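Local coordinates for protein exodeoxyribonuclease III (Archaeoglobus fulgidus, PDB 2VOA) that cleaves DNA at abasic sites as an AP endonuclease of the exonuclease III family and probably uses magnesium or manganese ions, at residues Glu195-Phe200 with Cys233-Lys238; Tyr203-Lys206 with Glu210-Leu213. The protein carries 1 engineered substitution. All blocks are in the same frame, centred on the assembly; numbering follows the deposited sequence.

Contact 1: residues Glu195-Phe200 with Cys233-Lys238; sequences ERIYTF and CYADIK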
ATOM      1  N   GLU A 195     -29.010  19.037  -9.495  1.00 28.73           N
ATOM      2  CA  GLU A 195     -28.724  18.558  -8.147  1.00 29.62           C
ATOM      3  C   GLU A 195     -27.226  18.294  -8.033  1.00 29.42           C
ATOM      4  O   GLU A 195     -26.612  17.738  -8.940  1.00 29.17           O
ATOM      5  CB  GLU A 195     -29.527  17.287  -7.869  1.00 29.98           C
ATOM      6  CG  GLU A 195     -29.466  16.763  -6.442  1.00 30.97           C
ATOM      7  CD  GLU A 195     -30.336  15.509  -6.246  1.00 31.98           C
ATOM      8  OE1 GLU A 195     -31.194  15.203  -7.106  1.00 33.21           O
ATOM      9  OE2 GLU A 195     -30.131  14.838  -5.220  1.00 35.26           O
ATOM     10  N   ARG A 196     -26.641  18.745  -6.926  1.00 29.86           N
ATOM     11  CA  ARG A 196     -25.209  18.577  -6.703  1.00 29.30           C
ATOM     12  C   ARG A 196     -24.918  17.120  -6.406  1.00 29.30           C
ATOM     13  O   ARG A 196     -25.280  16.619  -5.323  1.00 28.84           O
ATOM     14  CB  ARG A 196     -24.750  19.445  -5.537  1.00 29.22           C
ATOM     15  CG  ARG A 196     -24.777  20.946  -5.843  1.00 28.77           C
ATOM     16  CD  ARG A 196     -24.470  21.725  -4.588  1.00 30.19           C
ATOM     17  NE  ARG A 196     -25.495  21.463  -3.592  1.00 30.48           N
ATOM     18  CZ  ARG A 196     -25.412  21.790  -2.309  1.00 33.39           C
ATOM     19  NH1 ARG A 196     -24.329  22.383  -1.833  1.00 33.65           N
ATOM     20  NH2 ARG A 196     -26.417  21.502  -1.498  1.00 32.19           N
ATOM     21  N   ILE A 197     -24.326  16.453  -7.396  1.00 29.20           N
ATOM     22  CA  ILE A 197     -23.929  15.046  -7.334  1.00 29.54           C
ATOM     23  C   ILE A 197     -22.562  14.971  -7.988  1.00 29.79           C
ATOM     24  O   ILE A 197     -22.417  15.361  -9.144  1.00 30.08           O
ATOM     25  CB  ILE A 197     -24.894  14.142  -8.094  1.00 29.43           C
ATOM     26  CG1 ILE A 197     -26.296  14.209  -7.476  1.00 30.95           C
ATOM     27  CG2 ILE A 197     -24.355  12.664  -8.110  1.00 30.61           C
ATOM     28  CD1 ILE A 197     -27.347  13.416  -8.203  1.00 33.51           C
ATOM     29  N   TYR A 198     -21.566  14.470  -7.247  1.00 29.17           N
ATOM     30  CA  TYR A 198     -20.187  14.475  -7.748  1.00 29.67           C
ATOM     31  C   TYR A 198     -19.675  13.045  -7.842  1.00 29.29           C
ATOM     32  O   TYR A 198     -20.020  12.204  -7.010  1.00 30.04           O
ATOM     33  CB  TYR A 198     -19.263  15.329  -6.880  1.00 30.05           C
ATOM     34  CG  TYR A 198     -19.734  16.753  -6.773  1.00 30.57           C
ATOM     35  CD1 TYR A 198     -19.934  17.328  -5.526  1.00 31.77           C
ATOM     36  CD2 TYR A 198     -20.021  17.511  -7.919  1.00 30.82           C
ATOM     37  CE1 TYR A 198     -20.368  18.644  -5.386  1.00 31.66           C
ATOM     38  CE2 TYR A 198     -20.456  18.843  -7.794  1.00 29.28           C
ATOM     39  CZ  TYR A 198     -20.658  19.383  -6.530  1.00 30.54           C
ATOM     40  OH  TYR A 198     -21.093  20.691  -6.397  1.00 32.23           O
ATOM     41  N   THR A 199     -18.918  12.776  -8.897  1.00 29.30           N
ATOM     42  CA  THR A 199     -18.347  11.457  -9.144  1.00 30.14           C
ATOM     43  C   THR A 199     -16.822  11.459  -8.910  1.00 30.30           C
ATOM     44  O   THR A 199     -16.155  10.459  -9.154  1.00 30.15           O
ATOM     45  CB  THR A 199     -18.666  10.955 -10.579  1.00 30.31           C
ATOM     46  OG1 THR A 199     -18.275  11.943 -11.549  1.00 30.27           O
ATOM     47  CG2 THR A 199     -20.165  10.627 -10.718  1.00 32.63           C
ATOM     48  N   PHE A 200     -16.293  12.615  -8.500  1.00 28.78           N
ATOM     49  CA  PHE A 200     -14.857  12.799  -8.294  1.00 28.62           C
ATOM     50  C   PHE A 200     -14.584  13.794  -7.175  1.00 28.82           C
ATOM     51  O   PHE A 200     -15.160  14.880  -7.143  1.00 28.06           O
ATOM     52  CB  PHE A 200     -14.190  13.282  -9.578  1.00 29.54           C
ATOM     53  CG  PHE A 200     -12.767  13.730  -9.384  1.00 28.66           C
ATOM     54  CD1 PHE A 200     -11.763  12.798  -9.148  1.00 31.75           C
ATOM     55  CD2 PHE A 200     -12.440  15.079  -9.431  1.00 32.69           C
ATOM     56  CE1 PHE A 200     -10.417  13.212  -8.963  1.00 30.93           C
ATOM     57  CE2 PHE A 200     -11.105  15.504  -9.258  1.00 33.92           C
ATOM     58  CZ  PHE A 200     -10.093  14.544  -9.015  1.00 31.02           C
ATOM     59  N   CYS A 233     -30.664   6.553 -11.527  1.00 28.95           N
ATOM     60  CA  CYS A 233     -29.270   6.822 -11.800  1.00 29.49           C
ATOM     61  C   CYS A 233     -28.754   7.544 -10.569  1.00 30.04           C
ATOM     62  O   CYS A 233     -29.435   8.424 -10.027  1.00 30.25           O
ATOM     63  CB  CYS A 233     -29.103   7.685 -13.044  1.00 29.69           C
ATOM     64  SG  CYS A 233     -27.374   7.973 -13.530  1.00 31.25           S
ATOM     65  N   TYR A 234     -27.589   7.132 -10.101  1.00 30.03           N
ATOM     66  CA  TYR A 234     -27.023   7.702  -8.882  1.00 30.34           C
ATOM     67  C   TYR A 234     -25.528   7.430  -8.812  1.00 31.06           C
ATOM     68  O   TYR A 234     -25.021   6.514  -9.470  1.00 31.02           O
ATOM     69  CB  TYR A 234     -27.708   7.101  -7.646  1.00 31.56           C
ATOM     70  CG  TYR A 234     -27.751   5.580  -7.647  1.00 31.48           C
ATOM     71  CD1 TYR A 234     -26.711   4.829  -7.089  1.00 33.17           C
ATOM     72  CD2 TYR A 234     -28.836   4.891  -8.225  1.00 33.85           C
ATOM     73  CE1 TYR A 234     -26.754   3.420  -7.090  1.00 32.35           C
ATOM     74  CE2 TYR A 234     -28.884   3.491  -8.243  1.00 33.77           C
ATOM     75  CZ  TYR A 234     -27.853   2.762  -7.666  1.00 33.45           C
ATOM     76  OH  TYR A 234     -27.938   1.381  -7.697  1.00 34.59           O
ATOM     77  N   ALA A 235     -24.837   8.240  -8.013  1.00 31.39           N
ATOM     78  CA  ALA A 235     -23.428   8.031  -7.706  1.00 31.87           C
ATOM     79  C   ALA A 235     -23.340   7.346  -6.358  1.00 31.65           C
ATOM     80  O   ALA A 235     -24.013   7.748  -5.408  1.00 33.39           O
ATOM     81  CB  ALA A 235     -22.643   9.367  -7.707  1.00 32.06           C
ATOM     82  N   ASP A 236     -22.522   6.311  -6.271  1.00 31.11           N
ATOM     83  CA  ASP A 236     -22.369   5.560  -5.013  1.00 31.00           C
ATOM     84  C   ASP A 236     -21.192   6.064  -4.176  1.00 31.25           C
ATOM     85  O   ASP A 236     -20.036   5.811  -4.504  1.00 31.16           O
ATOM     86  CB  ASP A 236     -22.228   4.065  -5.327  1.00 30.86           C
ATOM     87  CG  ASP A 236     -22.252   3.181  -4.081  1.00 32.07           C
ATOM     88  OD1 ASP A 236     -22.178   1.939  -4.268  1.00 31.20           O
ATOM     89  OD2 ASP A 236     -22.353   3.704  -2.936  1.00 32.38           O
ATOM     90  N   ILE A 237     -21.497   6.792  -3.096  1.00 31.22           N
ATOM     91  CA  ILE A 237     -20.466   7.375  -2.227  1.00 30.85           C
ATOM     92  C   ILE A 237     -19.726   6.330  -1.358  1.00 31.20           C
ATOM     93  O   ILE A 237     -18.599   6.570  -0.886  1.00 30.98           O
ATOM     94  CB  ILE A 237     -21.059   8.528  -1.338  1.00 31.62           C
ATOM     95  CG1 ILE A 237     -19.957   9.380  -0.668  1.00 31.13           C
ATOM     96  CG2 ILE A 237     -22.018   7.978  -0.298  1.00 31.48           C
ATOM     97  CD1 ILE A 237     -19.058  10.108  -1.624  1.00 32.98           C
ATOM     98  N   LYS A 238     -20.354   5.176  -1.128  1.00 31.14           N
ATOM     99  CA  LYS A 238     -19.792   4.189  -0.188  1.00 32.12           C
ATOM    100  C   LYS A 238     -18.335   3.750  -0.498  1.00 31.26           C
ATOM    101  O   LYS A 238     -17.479   3.812   0.402  1.00 31.79           O
ATOM    102  CB  LYS A 238     -20.729   2.985  -0.007  1.00 32.53           C
ATOM    103  CG  LYS A 238     -22.025   3.339   0.690  1.00 36.47           C
ATOM    104  CD  LYS A 238     -22.890   2.106   0.905  1.00 42.17           C
ATOM    105  CE  LYS A 238     -24.287   2.509   1.373  1.00 46.05           C
ATOM    106  NZ  LYS A 238     -25.335   1.652   0.722  1.00 48.22           N
TER
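Ala235 sets its CB against Ile197 CG2 at 3.7 Å, the closest of this methyl's contacts with residues Glu195-Phe200. In Ile197 the CG2 branch lies anti to the backbone N, while CG1 heads off beside that N (chi1 -62°), which leaves CG2 as the branch facing the alanine. The same CB lies 3.9 Å from Tyr198 O and 4.1 Å from Thr199 CG2, so one methyl fits against two side-chain methyls and a carbonyl oxygen. No hydrogen bond crosses between the segments. Ala235 ends strand 230-235, an outermost strand of one of the two mixed six-stranded sheets characteristic of the DNase I-like fold, and on it packs the connection that leads from helix 187-191 to strand 218-222 of the other sheet. Thr199 turns its two branches to different tasks: CG2 joins the apolar patch, whereas OG1 is hydrogen-bonded to OD1 of Asp218, a residue predicted to be important for catalysis. The backbones of Thr199 and Phe200 both hydrogen-bond to Trp215, the two-against-one pairing of a classic beta bulge. Beyond the strand end, Asp236 OD2 accepts from Lys238 N at 3.1 Å, a capping bond where the chain turns into a helix.

Contact 2: residues Tyr203-Lys206 with Glu210-Leu213; sequences YRVK and ERGL. With nucleotides of chain C; nucleotides of chain D.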
ATOM      1  N   TYR A 203      -7.968  13.774  -4.300  1.00 29.03           N
ATOM      2  CA  TYR A 203      -7.307  13.280  -3.086  1.00 29.44           C
ATOM      3  C   TYR A 203      -6.623  14.407  -2.293  1.00 29.48           C
ATOM      4  O   TYR A 203      -6.486  14.346  -1.057  1.00 29.69           O
ATOM      5  CB  TYR A 203      -6.206  12.302  -3.449  1.00 28.56           C
ATOM      6  CG  TYR A 203      -6.598  10.926  -3.952  1.00 27.37           C
ATOM      7  CD1 TYR A 203      -6.006  10.410  -5.110  1.00 26.71           C
ATOM      8  CD2 TYR A 203      -7.488  10.115  -3.247  1.00 27.36           C
ATOM      9  CE1 TYR A 203      -6.293   9.119  -5.560  1.00 26.35           C
ATOM     10  CE2 TYR A 203      -7.798   8.813  -3.702  1.00 26.38           C
ATOM     11  CZ  TYR A 203      -7.182   8.322  -4.840  1.00 27.89           C
ATOM     12  OH  TYR A 203      -7.453   7.047  -5.283  1.00 27.11           O
ATOM     13  N   ARG A 204      -6.161  15.415  -3.027  1.00 30.43           N
ATOM     14  CA  ARG A 204      -5.320  16.465  -2.469  1.00 30.84           C
ATOM     15  C   ARG A 204      -6.101  17.508  -1.681  1.00 30.91           C
ATOM     16  O   ARG A 204      -5.524  18.299  -0.937  1.00 30.67           O
ATOM     17  CB  ARG A 204      -4.562  17.158  -3.594  1.00 31.13           C
ATOM     18  CG  ARG A 204      -3.435  16.345  -4.162  1.00 32.04           C
ATOM     19  CD  ARG A 204      -2.931  16.940  -5.463  1.00 32.66           C
ATOM     20  NE  ARG A 204      -3.894  16.800  -6.545  1.00 32.49           N
ATOM     21  CZ  ARG A 204      -3.640  17.111  -7.812  1.00 34.93           C
ATOM     22  NH1 ARG A 204      -2.433  17.580  -8.158  1.00 35.53           N
ATOM     23  NH2 ARG A 204      -4.580  16.954  -8.727  1.00 35.92           N
ATOM     24  N   VAL A 205      -7.413  17.509  -1.874  1.00 30.88           N
ATOM     25  CA  VAL A 205      -8.299  18.510  -1.280  1.00 31.57           C
ATOM     26  C   VAL A 205      -8.758  18.042   0.103  1.00 31.53           C
ATOM     27  O   VAL A 205      -9.521  17.083   0.225  1.00 30.96           O
ATOM     28  CB  VAL A 205      -9.502  18.824  -2.227  1.00 32.08           C
ATOM     29  CG1 VAL A 205     -10.508  19.772  -1.561  1.00 32.59           C
ATOM     30  CG2 VAL A 205      -8.999  19.426  -3.541  1.00 32.33           C
ATOM     31  N   LYS A 206      -8.274  18.717   1.142  1.00 31.67           N
ATOM     32  CA  LYS A 206      -8.568  18.317   2.521  1.00 31.66           C
ATOM     33  C   LYS A 206     -10.061  18.426   2.832  1.00 31.18           C
ATOM     34  O   LYS A 206     -10.680  19.444   2.551  1.00 31.94           O
ATOM     35  CB  LYS A 206      -7.716  19.122   3.515  1.00 32.24           C
ATOM     36  CG  LYS A 206      -7.450  18.385   4.820  1.00 34.57           C
ATOM     37  CD  LYS A 206      -7.111  16.914   4.576  1.00 39.15           C
ATOM     38  CE  LYS A 206      -7.154  16.102   5.870  1.00 40.63           C
ATOM     39  NZ  LYS A 206      -7.509  14.665   5.615  1.00 42.96           N
ATOM     40  N   GLU A 210     -16.790  16.181   2.685  1.00 35.09           N
ATOM     41  CA  GLU A 210     -17.560  16.933   3.658  1.00 36.67           C
ATOM     42  C   GLU A 210     -17.893  18.361   3.247  1.00 36.90           C
ATOM     43  O   GLU A 210     -18.986  18.837   3.550  1.00 37.96           O
ATOM     44  CB  GLU A 210     -16.880  16.878   5.026  1.00 37.17           C
ATOM     45  CG  GLU A 210     -17.094  15.540   5.698  1.00 39.98           C
ATOM     46  CD  GLU A 210     -18.513  15.385   6.230  1.00 44.20           C
ATOM     47  OE1 GLU A 210     -19.091  14.284   6.097  1.00 45.99           O
ATOM     48  OE2 GLU A 210     -19.053  16.377   6.769  1.00 45.83           O
ATOM     49  N   ARG A 211     -16.983  19.055   2.568  1.00 36.65           N
ATOM     50  CA  ARG A 211     -17.300  20.423   2.139  1.00 37.17           C
ATOM     51  C   ARG A 211     -17.814  20.566   0.709  1.00 36.54           C
ATOM     52  O   ARG A 211     -17.935  21.687   0.195  1.00 36.50           O
ATOM     53  CB  ARG A 211     -16.163  21.393   2.417  1.00 38.01           C
ATOM     54  CG  ARG A 211     -14.806  20.933   2.026  1.00 39.89           C
ATOM     55  CD  ARG A 211     -13.837  21.383   3.108  1.00 41.03           C
ATOM     56  NE  ARG A 211     -12.470  21.432   2.605  1.00 44.93           N
ATOM     57  CZ  ARG A 211     -11.894  22.505   2.060  1.00 46.21           C
ATOM     58  NH1 ARG A 211     -12.561  23.651   1.941  1.00 46.22           N
ATOM     59  NH2 ARG A 211     -10.640  22.426   1.624  1.00 46.96           N
ATOM     60  N   GLY A 212     -18.111  19.427   0.096  1.00 35.81           N
ATOM     61  CA  GLY A 212     -18.752  19.364  -1.223  1.00 34.73           C
ATOM     62  C   GLY A 212     -17.875  19.884  -2.349  1.00 34.40           C
ATOM     63  O   GLY A 212     -18.375  20.486  -3.307  1.00 35.22           O
ATOM     64  N   LEU A 213     -16.568  19.650  -2.245  1.00 32.59           N
ATOM     65  CA  LEU A 213     -15.621  20.115  -3.265  1.00 31.30           C
ATOM     66  C   LEU A 213     -15.339  18.982  -4.241  1.00 30.80           C
ATOM     67  O   LEU A 213     -14.264  18.362  -4.231  1.00 29.65           O
ATOM     68  CB  LEU A 213     -14.332  20.645  -2.622  1.00 30.70           C
ATOM     69  CG  LEU A 213     -14.480  21.834  -1.656  1.00 31.72           C
ATOM     70  CD1 LEU A 213     -13.126  22.132  -1.053  1.00 30.62           C
ATOM     71  CD2 LEU A 213     -15.032  23.037  -2.396  1.00 32.90           C
TER
ATOM     72  O5'  DG C   1      -2.588  15.805   0.003  1.00 38.38           O
ATOM     73  C5'  DG C   1      -2.168  14.487   0.306  1.00 31.67           C
ATOM     74  C4'  DG C   1      -3.122  13.479  -0.317  1.00 30.99           C
ATOM     75  O4'  DG C   1      -3.230  13.614  -1.767  1.00 27.81           O
ATOM     76  C3'  DG C   1      -2.712  12.031  -0.112  1.00 30.64           C
ATOM     77  O3'  DG C   1      -3.883  11.233  -0.112  1.00 31.74           O
ATOM     78  C2'  DG C   1      -1.846  11.717  -1.327  1.00 28.93           C
ATOM     79  C1'  DG C   1      -2.543  12.551  -2.403  1.00 28.08           C
ATOM     80  N9   DG C   1      -1.639  13.177  -3.347  1.00 28.13           N
ATOM     81  C8   DG C   1      -0.437  13.807  -3.078  1.00 28.76           C
ATOM     82  N7   DG C   1       0.121  14.304  -4.142  1.00 27.89           N
ATOM     83  C5   DG C   1      -0.764  14.007  -5.160  1.00 27.46           C
ATOM     84  C6   DG C   1      -0.668  14.290  -6.530  1.00 28.07           C
ATOM     85  O6   DG C   1       0.256  14.902  -7.091  1.00 28.06           O
ATOM     86  N1   DG C   1      -1.784  13.824  -7.237  1.00 28.50           N
ATOM     87  C2   DG C   1      -2.848  13.135  -6.676  1.00 28.37           C
ATOM     88  N2   DG C   1      -3.833  12.746  -7.511  1.00 27.61           N
ATOM     89  N3   DG C   1      -2.932  12.859  -5.376  1.00 26.55           N
ATOM     90  C4   DG C   1      -1.857  13.320  -4.691  1.00 28.58           C
ATOM     91  P    DC C   2      -3.890   9.715   0.354  1.00 31.81           P
ATOM     92  OP1  DC C   2      -5.290   9.447   0.733  1.00 33.87           O
ATOM     93  OP2  DC C   2      -2.791   9.482   1.333  1.00 29.49           O
ATOM     94  O5'  DC C   2      -3.494   8.856  -0.914  1.00 29.13           O
ATOM     95  C5'  DC C   2      -4.436   8.819  -1.988  1.00 26.57           C
ATOM     96  C4'  DC C   2      -3.791   8.276  -3.233  1.00 27.83           C
ATOM     97  O4'  DC C   2      -2.993   9.340  -3.802  1.00 28.64           O
ATOM     98  C3'  DC C   2      -2.876   7.065  -3.039  1.00 27.39           C
ATOM     99  O3'  DC C   2      -3.229   6.097  -3.983  1.00 30.01           O
ATOM    100  C2'  DC C   2      -1.494   7.604  -3.399  1.00 29.28           C
ATOM    101  C1'  DC C   2      -1.885   8.705  -4.385  1.00 27.71           C
ATOM    102  N1   DC C   2      -0.775   9.701  -4.689  1.00 27.53           N
ATOM    103  C2   DC C   2      -0.694  10.234  -5.983  1.00 27.64           C
ATOM    104  O2   DC C   2      -1.538   9.921  -6.828  1.00 27.20           O
ATOM    105  N3   DC C   2       0.320  11.098  -6.266  1.00 27.45           N
ATOM    106  C4   DC C   2       1.216  11.408  -5.330  1.00 27.91           C
ATOM    107  N4   DC C   2       2.181  12.263  -5.681  1.00 27.71           N
ATOM    108  C5   DC C   2       1.161  10.884  -4.009  1.00 27.40           C
ATOM    109  C6   DC C   2       0.162  10.029  -3.736  1.00 28.29           C
TER
ATOM    110  P    DC D  10      -2.322  12.838 -17.606  1.00 32.95           P
ATOM    111  OP1  DC D  10      -3.031  11.972 -18.591  1.00 31.51           O
ATOM    112  OP2  DC D  10      -1.860  14.206 -17.981  1.00 29.72           O
ATOM    113  O5'  DC D  10      -3.275  12.989 -16.352  1.00 30.26           O
ATOM    114  C5'  DC D  10      -3.930  11.855 -15.817  1.00 30.51           C
ATOM    115  C4'  DC D  10      -4.645  12.315 -14.569  1.00 30.29           C
ATOM    116  O4'  DC D  10      -3.676  12.657 -13.552  1.00 30.21           O
ATOM    117  C3'  DC D  10      -5.476  13.578 -14.750  1.00 29.60           C
ATOM    118  O3'  DC D  10      -6.784  13.311 -14.321  1.00 31.06           O
ATOM    119  C2'  DC D  10      -4.824  14.649 -13.873  1.00 29.41           C
ATOM    120  C1'  DC D  10      -4.154  13.768 -12.821  1.00 29.16           C
ATOM    121  N1   DC D  10      -3.002  14.349 -12.063  1.00 28.23           N
ATOM    122  C2   DC D  10      -2.945  14.088 -10.681  1.00 29.40           C
ATOM    123  O2   DC D  10      -3.839  13.420 -10.139  1.00 27.63           O
ATOM    124  N3   DC D  10      -1.901  14.581  -9.965  1.00 29.02           N
ATOM    125  C4   DC D  10      -0.952  15.294 -10.567  1.00 29.74           C
ATOM    126  N4   DC D  10       0.037  15.751  -9.791  1.00 27.85           N
ATOM    127  C5   DC D  10      -0.988  15.577 -11.978  1.00 28.84           C
ATOM    128  C6   DC D  10      -2.020  15.081 -12.684  1.00 29.09           C
TER
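Arg211 grips the backbone carbonyl of Lys206 with two N-H groups. NE gives the stronger bond, 2.7 Å to Lys206 O with an N-H...O angle of 164°, and the oxygen lies in the guanidinium plane; NH2 adds a weak bond to that oxygen at 3.1 Å. The first torsion (chi1 46°) places Arg211 CG between its backbone N and carbonyl carbon, and the bend at chi2 then carries the guanidinium across to Lys206. Leu213 CD1 sits over the centre of one guanidinium face and also meets Val205 CG1 at 3.6 Å, the two side chains crossing at about a right angle.

Residues Tyr203-Lys206 form a DNA-contacting loop: the ring of Tyr203 lies with one face against the sugar of DC2 of chain C, whose C5' stands 3.5 Å above the ring centre, and its edge is near N2 and N3 of DG1 of chain C, on the minor-groove side. Arg204 packs CG against DG1 C4 at 3.5 Å and lays one guanidinium face over the base pair of DG1 with DC10 of chain D, above N1 and N3 respectively; Asp202 holds its NH2 by a salt bridge. Tyr203 OH is hydrogen-bonded to Pro245 O and Asn10 ND2, which help to hold the ring in place. With an alanine in place of Tyr203, the DC2 sugar would probably lose the flat surface it rests on, and Pro245 O and Asn10 would lose a partner. Both segments belong to the long surface connection between helix 187-191 and strand 218-222, with Leu213 also touching His157 of another loop.

Both contacts draw on the connection between helix 187-191 and strand 218-222, but only contact 1 ties it to a sheet strand, 230-235; contact 2 joins two parts of the connection to each other. Contact 1 is partly buried, about 13 Å from the chain centre to its own centre, and across its segments it is apolar with no hydrogen bond. Contact 2, centred about 21 Å out, is a surface contact that adds a charged side chain's grip on a carbonyl to its apolar touch, and one of its segments lies against DNA. Their centres are about 14 Å apart, yet they meet where Tyr198 CE1 packs 3.4 Å from Gly212 O.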